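Malic enzyme (Entamoeba histolytica, PDB 3NV9) probably catalyses the oxidative decarboxylation of malate to pyruvate with a nicotinamide adenine dinucleotide as electron acceptor. Local coordinates at residues T202-L207 and N403-M408; C220-I225 and R236-A241; S9-C14 and E475-A480; E13-T18 and A25-Q30. All coordinates share one frame; numbering follows the deposited sequence.

Interaction 1. Residues T202-L207 and N403-M408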
loop_
_atom_site.group_PDB
_atom_site.type_symbol
_atom_site.label_atom_id
_atom_site.label_comp_id
_atom_site.label_asym_id
_atom_site.label_seq_id
_atom_site.Cartn_x
_atom_site.Cartn_y
_atom_site.Cartn_z
ATOM N N THR A 202 19.350 -20.285 1.547
ATOM C CA THR A 202 19.769 -21.611 2.036
ATOM C C THR A 202 21.005 -22.125 1.280
ATOM O O THR A 202 21.970 -22.562 1.893
ATOM C CB THR A 202 18.669 -22.691 2.021
ATOM O OG1 THR A 202 17.476 -22.187 2.608
ATOM C CG2 THR A 202 19.140 -23.868 2.836
ATOM N N LEU A 203 20.934 -22.086 -0.048
ATOM C CA LEU A 203 22.085 -22.325 -0.910
ATOM C C LEU A 203 23.281 -21.433 -0.501
ATOM O O LEU A 203 24.397 -21.931 -0.345
ATOM C CB LEU A 203 21.719 -22.100 -2.403
ATOM C CG LEU A 203 22.912 -22.374 -3.336
ATOM C CD1 LEU A 203 23.621 -23.724 -3.072
ATOM C CD2 LEU A 203 22.517 -22.278 -4.762
ATOM N N ALA A 204 23.062 -20.129 -0.301
ATOM C CA ALA A 204 24.205 -19.255 0.099
ATOM C C ALA A 204 24.917 -19.747 1.348
ATOM O O ALA A 204 26.177 -19.870 1.372
ATOM C CB ALA A 204 23.770 -17.788 0.274
ATOM N N GLY A 205 24.149 -20.034 2.399
ATOM C CA GLY A 205 24.768 -20.580 3.627
ATOM C C GLY A 205 25.505 -21.904 3.417
ATOM O O GLY A 205 26.631 -22.094 3.854
ATOM N N LEU A 206 24.855 -22.819 2.721
ATOM C CA LEU A 206 25.452 -24.092 2.337
ATOM C C LEU A 206 26.804 -23.897 1.617
ATOM O O LEU A 206 27.767 -24.602 1.909
ATOM C CB LEU A 206 24.471 -24.816 1.390
ATOM C CG LEU A 206 24.898 -26.180 0.864
ATOM C CD1 LEU A 206 24.984 -27.196 1.975
ATOM C CD2 LEU A 206 23.900 -26.589 -0.186
ATOM N N LEU A 207 26.847 -22.962 0.662
ATOM C CA LEU A 207 28.079 -22.675 -0.097
ATOM C C LEU A 207 29.215 -22.379 0.847
ATOM O O LEU A 207 30.252 -23.032 0.785
ATOM C CB LEU A 207 27.879 -21.516 -1.088
ATOM C CG LEU A 207 27.061 -21.896 -2.323
ATOM C CD1 LEU A 207 26.859 -20.692 -3.183
ATOM C CD2 LEU A 207 27.707 -23.046 -3.145
ATOM N N ASN A 403 29.727 -17.804 11.682
ATOM C CA ASN A 403 29.284 -16.712 10.849
ATOM C C ASN A 403 29.500 -17.077 9.398
ATOM O O ASN A 403 30.554 -16.753 8.842
ATOM C CB ASN A 403 29.990 -15.427 11.223
ATOM C CG ASN A 403 29.396 -14.239 10.499
ATOM O OD1 ASN A 403 28.752 -14.407 9.457
ATOM N ND2 ASN A 403 29.579 -13.028 11.055
ATOM N N ILE A 404 28.499 -17.741 8.797
ATOM C CA ILE A 404 28.633 -18.344 7.453
ATOM C C ILE A 404 27.963 -17.554 6.314
ATOM O O ILE A 404 28.074 -17.942 5.145
ATOM C CB ILE A 404 28.027 -19.781 7.412
ATOM C CG1 ILE A 404 26.489 -19.743 7.581
ATOM C CG2 ILE A 404 28.674 -20.725 8.507
ATOM C CD1 ILE A 404 25.852 -21.158 7.432
ATOM N N ILE A 405 27.284 -16.456 6.644
ATOM C CA ILE A 405 26.314 -15.857 5.692
ATOM C C ILE A 405 26.213 -14.371 6.016
ATOM O O ILE A 405 26.443 -13.978 7.128
ATOM C CB ILE A 405 24.904 -16.530 5.875
ATOM C CG1 ILE A 405 23.904 -16.101 4.809
ATOM C CG2 ILE A 405 24.308 -16.177 7.233
ATOM C CD1 ILE A 405 22.840 -17.167 4.513
ATOM N N GLY A 406 25.853 -13.536 5.069
ATOM C CA GLY A 406 25.699 -12.114 5.391
ATOM C C GLY A 406 24.451 -11.862 6.208
ATOM O O GLY A 406 23.448 -12.611 6.110
ATOM N N THR A 407 24.481 -10.781 6.966
ATOM C CA THR A 407 23.438 -10.491 7.932
ATOM C C THR A 407 22.661 -9.234 7.473
ATOM O O THR A 407 23.102 -8.517 6.542
ATOM C CB THR A 407 24.026 -10.291 9.376
ATOM O OG1 THR A 407 24.388 -8.901 9.582
ATOM C CG2 THR A 407 25.249 -11.217 9.614
ATOM N N MET A 408 21.511 -9.025 8.102
ATOM C CA MET A 408 20.653 -7.893 7.817
ATOM C C MET A 408 21.274 -6.558 8.237
ATOM O O MET A 408 20.850 -5.483 7.767
ATOM C CB MET A 408 19.270 -8.034 8.474
ATOM C CG MET A 408 18.493 -9.236 8.016
ATOM S SD MET A 408 16.799 -9.068 8.616
ATOM C CE MET A 408 16.978 -9.682 10.326
#
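Two neighbouring isoleucines, Ile404 and Ile405, turn their CB atoms toward helix 193-213 and bring their CD1 methyls onto the backbone of Gly205. In Ile404 the first torsion (chi1 68°) sets CG1 between the backbone N and the carbonyl carbon, and the nearly extended branch beyond it delivers CD1 to 3.8 Å from Gly205 O. Ile405 offers the same branch at a different first torsion: CG1 stands anti to the backbone N (chi1 -172°), and its CD1 rests 3.8 Å from Gly205 N. Both methyls lie 4.0 Å from Gly205 CA, yet the two CD1 atoms of Ile404 and Ile405 are 5.8 Å from each other, so they rest side by side on the glycine. Ile405 CD1 also brushes Ala204 CB at 4.4 Å. Glycine and alanine suit this face of the helix, since the small residues let the loop come in until the CA atoms of Gly205 and Ile405 are 5.4 Å apart. Around them the loop is pinned by polar bonds: Ile404 N gives to Asn355 OD1, and Ile404 O accepts from Asn208 ND2. Leu390 of helix 380-396 packs on Ala204 and Ile405 alike, within the NAD-binding domain. No hydrogen bond joins the two segments, so the attraction between them is dispersion and burial of methyl groups, dependent on shape, while Asn355 and Asn208 take up the polar N and O of Ile404.

Interaction 2. Residues C220-I225 and R236-A241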
loop_
_atom_site.group_PDB
_atom_site.type_symbol
_atom_site.label_atom_id
_atom_site.label_comp_id
_atom_site.label_asym_id
_atom_site.label_seq_id
_atom_site.Cartn_x
_atom_site.Cartn_y
_atom_site.Cartn_z
ATOM N N CYS A 220 28.682 -34.563 -1.188
ATOM C CA CYS A 220 27.923 -34.579 0.091
ATOM C C CYS A 220 26.590 -35.333 0.149
ATOM O O CYS A 220 25.711 -35.137 -0.674
ATOM C CB CYS A 220 27.676 -33.174 0.587
ATOM S SG CYS A 220 29.177 -32.311 0.982
ATOM N N ARG A 221 26.426 -36.160 1.167
ATOM C CA ARG A 221 25.132 -36.728 1.394
ATOM C C ARG A 221 24.264 -35.703 2.146
ATOM O O ARG A 221 24.600 -35.230 3.242
ATOM C CB ARG A 221 25.262 -38.060 2.167
ATOM C CG ARG A 221 25.897 -39.253 1.371
ATOM C CD ARG A 221 25.698 -40.595 2.182
ATOM N NE ARG A 221 24.262 -40.798 2.360
ATOM C CZ ARG A 221 23.604 -40.719 3.518
ATOM N NH1 ARG A 221 24.228 -40.501 4.674
ATOM N NH2 ARG A 221 22.290 -40.838 3.509
ATOM N N MET A 222 23.126 -35.386 1.563
ATOM C CA MET A 222 22.238 -34.395 2.156
ATOM C C MET A 222 20.859 -34.978 2.485
ATOM O O MET A 222 20.218 -35.561 1.593
ATOM C CB MET A 222 22.118 -33.220 1.203
ATOM C CG MET A 222 23.477 -32.568 0.929
ATOM S SD MET A 222 23.175 -31.151 -0.098
ATOM C CE MET A 222 24.866 -30.779 -0.685
ATOM N N VAL A 223 20.429 -34.836 3.752
ATOM C CA VAL A 223 19.071 -35.229 4.183
ATOM C C VAL A 223 18.142 -34.001 4.436
ATOM O O VAL A 223 18.455 -33.164 5.283
ATOM C CB VAL A 223 19.097 -36.069 5.469
ATOM C CG1 VAL A 223 17.642 -36.503 5.893
ATOM C CG2 VAL A 223 20.013 -37.278 5.307
ATOM N N PHE A 224 17.008 -33.934 3.730
ATOM C CA PHE A 224 16.020 -32.893 3.905
ATOM C C PHE A 224 14.785 -33.321 4.728
ATOM O O PHE A 224 14.068 -34.219 4.314
ATOM C CB PHE A 224 15.575 -32.377 2.553
ATOM C CG PHE A 224 16.668 -31.686 1.788
ATOM C CD1 PHE A 224 17.652 -32.427 1.125
ATOM C CD2 PHE A 224 16.693 -30.289 1.681
ATOM C CE1 PHE A 224 18.685 -31.770 0.369
ATOM C CE2 PHE A 224 17.697 -29.617 0.927
ATOM C CZ PHE A 224 18.713 -30.354 0.291
ATOM N N ILE A 225 14.582 -32.712 5.903
ATOM C CA ILE A 225 13.452 -33.069 6.788
ATOM C C ILE A 225 12.311 -32.101 6.477
ATOM O O ILE A 225 12.390 -30.883 6.825
ATOM C CB ILE A 225 13.765 -32.960 8.305
ATOM C CG1 ILE A 225 15.120 -33.581 8.693
ATOM C CG2 ILE A 225 12.578 -33.473 9.183
ATOM C CD1 ILE A 225 15.261 -35.017 8.505
ATOM N N ARG A 236 15.785 -28.264 -4.954
ATOM C CA ARG A 236 15.920 -27.985 -6.357
ATOM C C ARG A 236 17.055 -27.000 -6.697
ATOM O O ARG A 236 17.794 -27.202 -7.703
ATOM C CB ARG A 236 14.625 -27.458 -6.919
ATOM C CG ARG A 236 14.773 -27.125 -8.416
ATOM C CD ARG A 236 13.491 -26.653 -9.034
ATOM N NE ARG A 236 13.184 -25.249 -8.768
ATOM C CZ ARG A 236 12.127 -24.797 -8.093
ATOM N NH1 ARG A 236 11.271 -25.640 -7.517
ATOM N NH2 ARG A 236 11.927 -23.486 -7.970
ATOM N N LEU A 237 17.203 -25.924 -5.919
ATOM C CA LEU A 237 18.291 -24.999 -6.252
ATOM C C LEU A 237 19.612 -25.647 -5.977
ATOM O O LEU A 237 20.552 -25.412 -6.724
ATOM C CB LEU A 237 18.221 -23.634 -5.529
ATOM C CG LEU A 237 17.040 -22.768 -5.959
ATOM C CD1 LEU A 237 17.159 -21.326 -5.395
ATOM C CD2 LEU A 237 16.823 -22.798 -7.451
ATOM N N ILE A 238 19.689 -26.427 -4.892
ATOM C CA ILE A 238 20.932 -27.057 -4.420
ATOM C C ILE A 238 21.485 -28.106 -5.409
ATOM O O ILE A 238 22.724 -28.208 -5.568
ATOM C CB ILE A 238 20.776 -27.604 -3.005
ATOM C CG1 ILE A 238 20.858 -26.439 -1.996
ATOM C CG2 ILE A 238 21.850 -28.659 -2.630
ATOM C CD1 ILE A 238 20.189 -26.731 -0.589
ATOM N N VAL A 239 20.551 -28.841 -6.051
ATOM C CA VAL A 239 20.813 -29.726 -7.207
ATOM C C VAL A 239 21.278 -28.881 -8.388
ATOM O O VAL A 239 22.378 -29.070 -8.829
ATOM C CB VAL A 239 19.634 -30.751 -7.508
ATOM C CG1 VAL A 239 19.701 -31.368 -8.913
ATOM C CG2 VAL A 239 19.643 -31.862 -6.475
ATOM N N THR A 240 20.536 -27.870 -8.809
ATOM C CA THR A 240 20.959 -27.086 -9.979
ATOM C C THR A 240 22.376 -26.499 -9.774
ATOM O O THR A 240 23.144 -26.417 -10.724
ATOM C CB THR A 240 20.003 -25.963 -10.278
ATOM O OG1 THR A 240 18.691 -26.490 -10.454
ATOM C CG2 THR A 240 20.417 -25.186 -11.508
ATOM N N ALA A 241 22.704 -26.144 -8.525
ATOM C CA ALA A 241 24.002 -25.569 -8.161
ATOM C C ALA A 241 25.131 -26.597 -8.088
ATOM O O ALA A 241 26.293 -26.229 -7.927
ATOM C CB ALA A 241 23.917 -24.772 -6.837
#
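Ile238 spreads its two branches over two residues of the strand, laying CG2 on the sulfur of Met222 and CD1 against the ring of Phe224. CG2 is anti to the backbone N of Ile238 and comes within 3.8 Å of Met222 SD, with Met222 CE a little farther along. The methionine chain is extended beyond CG, which carries its thioether out from the strand to the helix, and there it crosses the isoleucine obliquely. The other branch runs toward Phe224, the two side chains approaching from opposite directions. Ile238 CD1 lies near the plane of the ring at its edge, 4.0 Å from Phe224 CZ and almost as near to CE2; this is a methyl against a ring rim. Met222 and Phe224 stand two residues apart on strand 222-225, so both point to the helix, and one beta-branched side chain is broad enough to serve the pair. These elements open a beta-alpha-beta unit, strand 222-225, helix 229-240 and strand 248-252, at the start of the Rossmann fold expected to bind the dinucleotide. Ile299 of the adjacent strand 297-300 touches both Phe224 and Ile238, and Leu206 of helix 193-213 packs on Ile238 as well. Because every touching group is apolar and buried, this contact is driven by burial of apolar surface and close fit, with the polarisable sulfur adding dispersion attraction to the isoleucine methyl.

Interaction 3. Residues S9-C14 and E475-A480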
loop_
_atom_site.group_PDB
_atom_site.type_symbol
_atom_site.label_atom_id
_atom_site.label_comp_id
_atom_site.label_asym_id
_atom_site.label_seq_id
_atom_site.Cartn_x
_atom_site.Cartn_y
_atom_site.Cartn_z
ATOM N N SER A 9 21.950 -4.570 21.631
ATOM C CA SER A 9 23.207 -5.336 21.349
ATOM C C SER A 9 23.713 -6.246 22.475
ATOM O O SER A 9 24.559 -7.101 22.239
ATOM C CB SER A 9 24.354 -4.376 20.944
ATOM O OG SER A 9 24.360 -3.233 21.817
ATOM N N ASN A 10 23.208 -6.078 23.694
ATOM C CA ASN A 10 23.810 -6.717 24.842
ATOM C C ASN A 10 22.814 -7.581 25.602
ATOM O O ASN A 10 22.872 -7.677 26.834
ATOM C CB ASN A 10 24.405 -5.663 25.780
ATOM C CG ASN A 10 23.331 -4.772 26.441
ATOM O OD1 ASN A 10 22.265 -4.487 25.855
ATOM N ND2 ASN A 10 23.627 -4.305 27.665
ATOM N N LEU A 11 21.892 -8.196 24.873
ATOM C CA LEU A 11 20.881 -9.012 25.525
ATOM C C LEU A 11 21.518 -10.208 26.249
ATOM O O LEU A 11 21.149 -10.483 27.377
ATOM C CB LEU A 11 19.788 -9.475 24.558
ATOM C CG LEU A 11 18.845 -10.532 25.159
ATOM C CD1 LEU A 11 17.872 -9.959 26.154
ATOM C CD2 LEU A 11 18.085 -11.257 24.051
ATOM N N GLU A 12 22.452 -10.891 25.586
ATOM C CA GLU A 12 23.199 -12.007 26.159
ATOM C C GLU A 12 23.701 -11.725 27.584
ATOM O O GLU A 12 23.511 -12.552 28.494
ATOM C CB GLU A 12 24.357 -12.453 25.244
ATOM C CG GLU A 12 23.929 -12.936 23.827
ATOM C CD GLU A 12 23.140 -14.268 23.782
ATOM O OE1 GLU A 12 23.358 -15.163 24.639
ATOM O OE2 GLU A 12 22.308 -14.432 22.849
ATOM N N GLU A 13 24.263 -10.545 27.781
ATOM C CA GLU A 13 24.853 -10.142 29.067
ATOM C C GLU A 13 23.795 -9.747 30.085
ATOM O O GLU A 13 24.059 -9.735 31.277
ATOM C CB GLU A 13 25.840 -8.985 28.858
ATOM C CG GLU A 13 27.009 -9.323 27.897
ATOM C CD GLU A 13 26.689 -9.171 26.360
ATOM O OE1 GLU A 13 25.539 -9.335 25.890
ATOM O OE2 GLU A 13 27.623 -8.898 25.586
ATOM N N CYS A 14 22.599 -9.385 29.617
ATOM C CA CYS A 14 21.519 -8.994 30.526
ATOM C C CYS A 14 20.736 -10.207 30.999
ATOM O O CYS A 14 19.896 -10.110 31.890
ATOM C CB CYS A 14 20.581 -7.976 29.863
ATOM S SG CYS A 14 21.400 -6.403 29.469
ATOM N N GLU A 475 11.137 -3.840 31.529
ATOM C CA GLU A 475 9.996 -4.730 31.788
ATOM C C GLU A 475 9.994 -5.997 30.966
ATOM O O GLU A 475 9.689 -7.112 31.497
ATOM C CB GLU A 475 8.667 -4.036 31.570
ATOM C CG GLU A 475 8.278 -3.148 32.727
ATOM C CD GLU A 475 7.255 -2.052 32.344
ATOM O OE1 GLU A 475 6.555 -2.238 31.316
ATOM O OE2 GLU A 475 7.187 -1.020 33.074
ATOM N N CYS A 476 10.288 -5.868 29.672
ATOM C CA CYS A 476 10.294 -7.078 28.855
ATOM C C CYS A 476 11.367 -8.069 29.314
ATOM O O CYS A 476 11.160 -9.284 29.283
ATOM C CB CYS A 476 10.415 -6.785 27.351
ATOM S SG CYS A 476 9.082 -5.870 26.684
ATOM N N LEU A 477 12.510 -7.546 29.728
ATOM C CA LEU A 477 13.594 -8.406 30.237
ATOM C C LEU A 477 13.139 -9.221 31.467
ATOM O O LEU A 477 13.083 -10.454 31.412
ATOM C CB LEU A 477 14.860 -7.587 30.504
ATOM C CG LEU A 477 16.113 -8.405 30.843
ATOM C CD1 LEU A 477 16.330 -9.520 29.881
ATOM C CD2 LEU A 477 17.351 -7.540 30.928
ATOM N N ALA A 478 12.754 -8.522 32.533
ATOM C CA ALA A 478 12.173 -9.121 33.727
ATOM C C ALA A 478 11.090 -10.157 33.376
ATOM O O ALA A 478 11.066 -11.253 33.910
ATOM C CB ALA A 478 11.585 -7.999 34.651
ATOM N N TYR A 479 10.204 -9.803 32.462
ATOM C CA TYR A 479 9.146 -10.697 32.031
ATOM C C TYR A 479 9.749 -12.001 31.526
ATOM O O TYR A 479 9.305 -13.116 31.905
ATOM C CB TYR A 479 8.379 -10.007 30.916
ATOM C CG TYR A 479 7.368 -10.845 30.219
ATOM C CD1 TYR A 479 7.760 -11.724 29.178
ATOM C CD2 TYR A 479 6.011 -10.792 30.602
ATOM C CE1 TYR A 479 6.831 -12.527 28.518
ATOM C CE2 TYR A 479 5.044 -11.619 29.939
ATOM C CZ TYR A 479 5.473 -12.468 28.891
ATOM O OH TYR A 479 4.559 -13.233 28.209
ATOM N N ALA A 480 10.781 -11.863 30.683
ATOM C CA ALA A 480 11.348 -13.033 30.034
ATOM C C ALA A 480 11.997 -13.910 31.088
ATOM O O ALA A 480 11.782 -15.126 31.083
ATOM C CB ALA A 480 12.337 -12.667 28.934
#
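Cys14 N donates to Leu11 O at 2.9 Å, a bond that closes a tight turn and brings together the two residues that Leu477 touches. Weaker bonds to Asn10 O, from Glu13 N and Cys14 N, make helix 11-14 a loosely bonded turn. Across from it, Leu477 points out of helix 470-485 with CG anti to its backbone N (chi1 -172°), and its branched end spreads two methyls over the turn. CD2 presses on Cys14 CB at 3.4 Å, tighter than usual for two carbons, and lies 3.7 Å from Cys14 O. CD1 goes to Leu11, where the CD1 methyls of Leu11 and Leu477 meet at 4.1 Å. The two leucine side chains run antiparallel past one another, so they touch alongside through one methyl each. Cysteine suits the close point because it is small: Cys14 SG swings beside its own backbone N, and CB is what receives the leucine methyl. Leu4 touches both Leu11 and Cys14, and Leu15 touches Leu477, extending the apolar patch. Glu12 of the same turn forms a salt bridge with Arg24 of helix 21-43, while Tyr479, two residues beyond Leu477 in helix 470-485, bonds through OH to Arg71 of the second subunit. The arrangement thus sets an N-terminal turn against the C-terminal helix, with helix 21-43 beside them, in a helical layer formed by the two chain ends, which reaches the second subunit through Tyr479.

Interaction 4. Residues E13-T18 and A25-Q30. With SO4 (sulfate ion), chain D.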
loop_
_atom_site.group_PDB
_atom_site.type_symbol
_atom_site.label_atom_id
_atom_site.label_comp_id
_atom_site.label_asym_id
_atom_site.label_seq_id
_atom_site.Cartn_x
_atom_site.Cartn_y
_atom_site.Cartn_z
ATOM N N GLU A 13 24.263 -10.545 27.781
ATOM C CA GLU A 13 24.853 -10.142 29.067
ATOM C C GLU A 13 23.795 -9.747 30.085
ATOM O O GLU A 13 24.059 -9.735 31.277
ATOM C CB GLU A 13 25.840 -8.985 28.858
ATOM C CG GLU A 13 27.009 -9.323 27.897
ATOM C CD GLU A 13 26.689 -9.171 26.360
ATOM O OE1 GLU A 13 25.539 -9.335 25.890
ATOM O OE2 GLU A 13 27.623 -8.898 25.586
ATOM N N CYS A 14 22.599 -9.385 29.617
ATOM C CA CYS A 14 21.519 -8.994 30.526
ATOM C C CYS A 14 20.736 -10.207 30.999
ATOM O O CYS A 14 19.896 -10.110 31.890
ATOM C CB CYS A 14 20.581 -7.976 29.863
ATOM S SG CYS A 14 21.400 -6.403 29.469
ATOM N N LEU A 15 20.982 -11.343 30.356
ATOM C CA LEU A 15 20.400 -12.598 30.780
ATOM C C LEU A 15 21.360 -13.181 31.807
ATOM O O LEU A 15 22.572 -13.343 31.545
ATOM C CB LEU A 15 20.191 -13.544 29.600
ATOM C CG LEU A 15 18.845 -13.738 28.879
ATOM C CD1 LEU A 15 17.720 -12.862 29.334
ATOM C CD2 LEU A 15 19.030 -13.644 27.411
ATOM N N PRO A 16 20.828 -13.445 33.000
ATOM C CA PRO A 16 21.631 -13.897 34.144
ATOM C C PRO A 16 22.515 -15.108 33.856
ATOM O O PRO A 16 22.077 -16.086 33.219
ATOM C CB PRO A 16 20.574 -14.235 35.193
ATOM C CG PRO A 16 19.406 -13.313 34.841
ATOM C CD PRO A 16 19.431 -13.144 33.356
ATOM N N SER A 17 23.759 -15.021 34.331
ATOM C CA SER A 17 24.707 -16.143 34.341
ATOM C C SER A 17 24.083 -17.500 34.690
ATOM O O SER A 17 24.362 -18.512 34.035
ATOM C CB SER A 17 25.818 -15.863 35.353
ATOM O OG SER A 17 27.039 -15.508 34.695
ATOM N N THR A 18 23.229 -17.511 35.708
ATOM C CA THR A 18 22.822 -18.763 36.356
ATOM C C THR A 18 21.850 -19.570 35.528
ATOM O O THR A 18 21.632 -20.763 35.816
ATOM C CB THR A 18 22.173 -18.495 37.697
ATOM O OG1 THR A 18 21.251 -17.406 37.548
ATOM C CG2 THR A 18 23.260 -18.134 38.754
ATOM N N ALA A 25 17.776 -20.058 26.131
ATOM C CA ALA A 25 17.087 -20.132 24.835
ATOM C C ALA A 25 15.606 -19.769 24.908
ATOM O O ALA A 25 15.081 -19.030 24.064
ATOM C CB ALA A 25 17.278 -21.509 24.150
ATOM N N VAL A 26 14.918 -20.288 25.920
ATOM C CA VAL A 26 13.482 -20.038 26.043
ATOM C C VAL A 26 13.295 -18.578 26.369
ATOM O O VAL A 26 12.422 -17.966 25.793
ATOM C CB VAL A 26 12.824 -20.931 27.125
ATOM C CG1 VAL A 26 11.355 -20.458 27.457
ATOM C CG2 VAL A 26 12.820 -22.377 26.653
ATOM N N ALA A 27 14.118 -18.014 27.261
ATOM C CA ALA A 27 13.997 -16.603 27.676
ATOM C C ALA A 27 14.278 -15.639 26.551
ATOM O O ALA A 27 13.628 -14.617 26.485
ATOM C CB ALA A 27 14.866 -16.244 28.883
ATOM N N LYS A 28 15.193 -15.956 25.650
ATOM C CA LYS A 28 15.329 -15.119 24.449
ATOM C C LYS A 28 14.065 -15.099 23.607
ATOM O O LYS A 28 13.700 -14.049 23.047
ATOM C CB LYS A 28 16.475 -15.588 23.583
ATOM C CG LYS A 28 17.832 -15.225 24.183
ATOM C CD LYS A 28 18.969 -16.124 23.624
ATOM C CE LYS A 28 19.276 -15.784 22.165
ATOM N NZ LYS A 28 20.496 -16.511 21.699
ATOM N N THR A 29 13.404 -16.254 23.509
ATOM C CA THR A 29 12.228 -16.391 22.678
ATOM C C THR A 29 11.119 -15.505 23.298
ATOM O O THR A 29 10.553 -14.643 22.638
ATOM C CB THR A 29 11.845 -17.895 22.492
ATOM O OG1 THR A 29 13.015 -18.645 22.103
ATOM C CG2 THR A 29 10.793 -18.107 21.373
ATOM N N GLN A 30 10.871 -15.707 24.586
ATOM C CA GLN A 30 9.878 -14.981 25.356
ATOM C C GLN A 30 10.191 -13.487 25.404
ATOM O O GLN A 30 9.276 -12.683 25.263
ATOM C CB GLN A 30 9.769 -15.587 26.748
ATOM C CG GLN A 30 8.899 -16.918 26.772
ATOM C CD GLN A 30 7.453 -16.657 26.283
ATOM O OE1 GLN A 30 6.821 -15.729 26.770
ATOM N NE2 GLN A 30 6.982 -17.403 25.254
HETATM S S SO4 D . 3.684 -17.262 23.346
HETATM O O1 SO4 D . 4.531 -18.308 22.821
HETATM O O2 SO4 D . 3.587 -16.249 22.267
HETATM O O3 SO4 D . 2.335 -17.748 23.641
HETATM O O4 SO4 D . 4.276 -16.745 24.580
#
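Leu15 holds chi1 at -99° and chi2 at 4°, both far from staggered values, and this strained setting, if correctly modelled, aims its two methyls at separate residues of helix 21-43. CD2 meets Lys28 CG at 3.8 Å and CD1 faces Ala27 CB at 4.4 Å. The leucine crosses the lysine at about a right angle, touching only the aliphatic part near the backbone. A bend at chi3 (71°) then leads the lysine away to its polar partners, and NZ forms a salt bridge with Glu12 OE2 and a hydrogen bond to Asp352 O. Lysine fits this position because its methylenes pack on leucine while its ammonium group ties the helix to the turn before Leu15 and to a loop. In the fold, the loop following helix 11-14 lies over the early turns of long helix 21-43, and the small Ala27 lets it settle there. One turn of that helix carries a doubled bond: Ala25 O accepts from Thr29 N and, at 2.9 Å, from Thr29 OG1, the two donors coming from opposite faces of the carbonyl plane. Thr29 OG1 also bonds to Arg350, a residue of the sodium site. The next residue, Gln30, donates through NE2 nearly straight to O4 of a sulfate at 2.9 Å; Lys33, and Arg71 of the second subunit, bond to the same ion, probably derived from the crystallisation liquor.

In the fold
Interactions 3 and 4 lie together, their centres 7 Å apart; they share Glu13 and Cys14, and Leu477 CD1 meets Leu15 CD1 at 3.7 Å. Interactions 1 and 2 form the other pair, with centres 15 Å apart, both in the NAD-binding domain: Leu203 CD2 packs on Ala241 CB at 3.5 Å, so helix 193-213 links the loop of interaction 1 to the beta-alpha-beta unit of interaction 2. The two pairs do not touch; the nearest atoms of interactions 1 and 3 are about 12 Å apart. A sodium ion, about 8 Å from the side chain of Ile405 and about 9 Å from that of Lys28, lies between interactions 1 and 4.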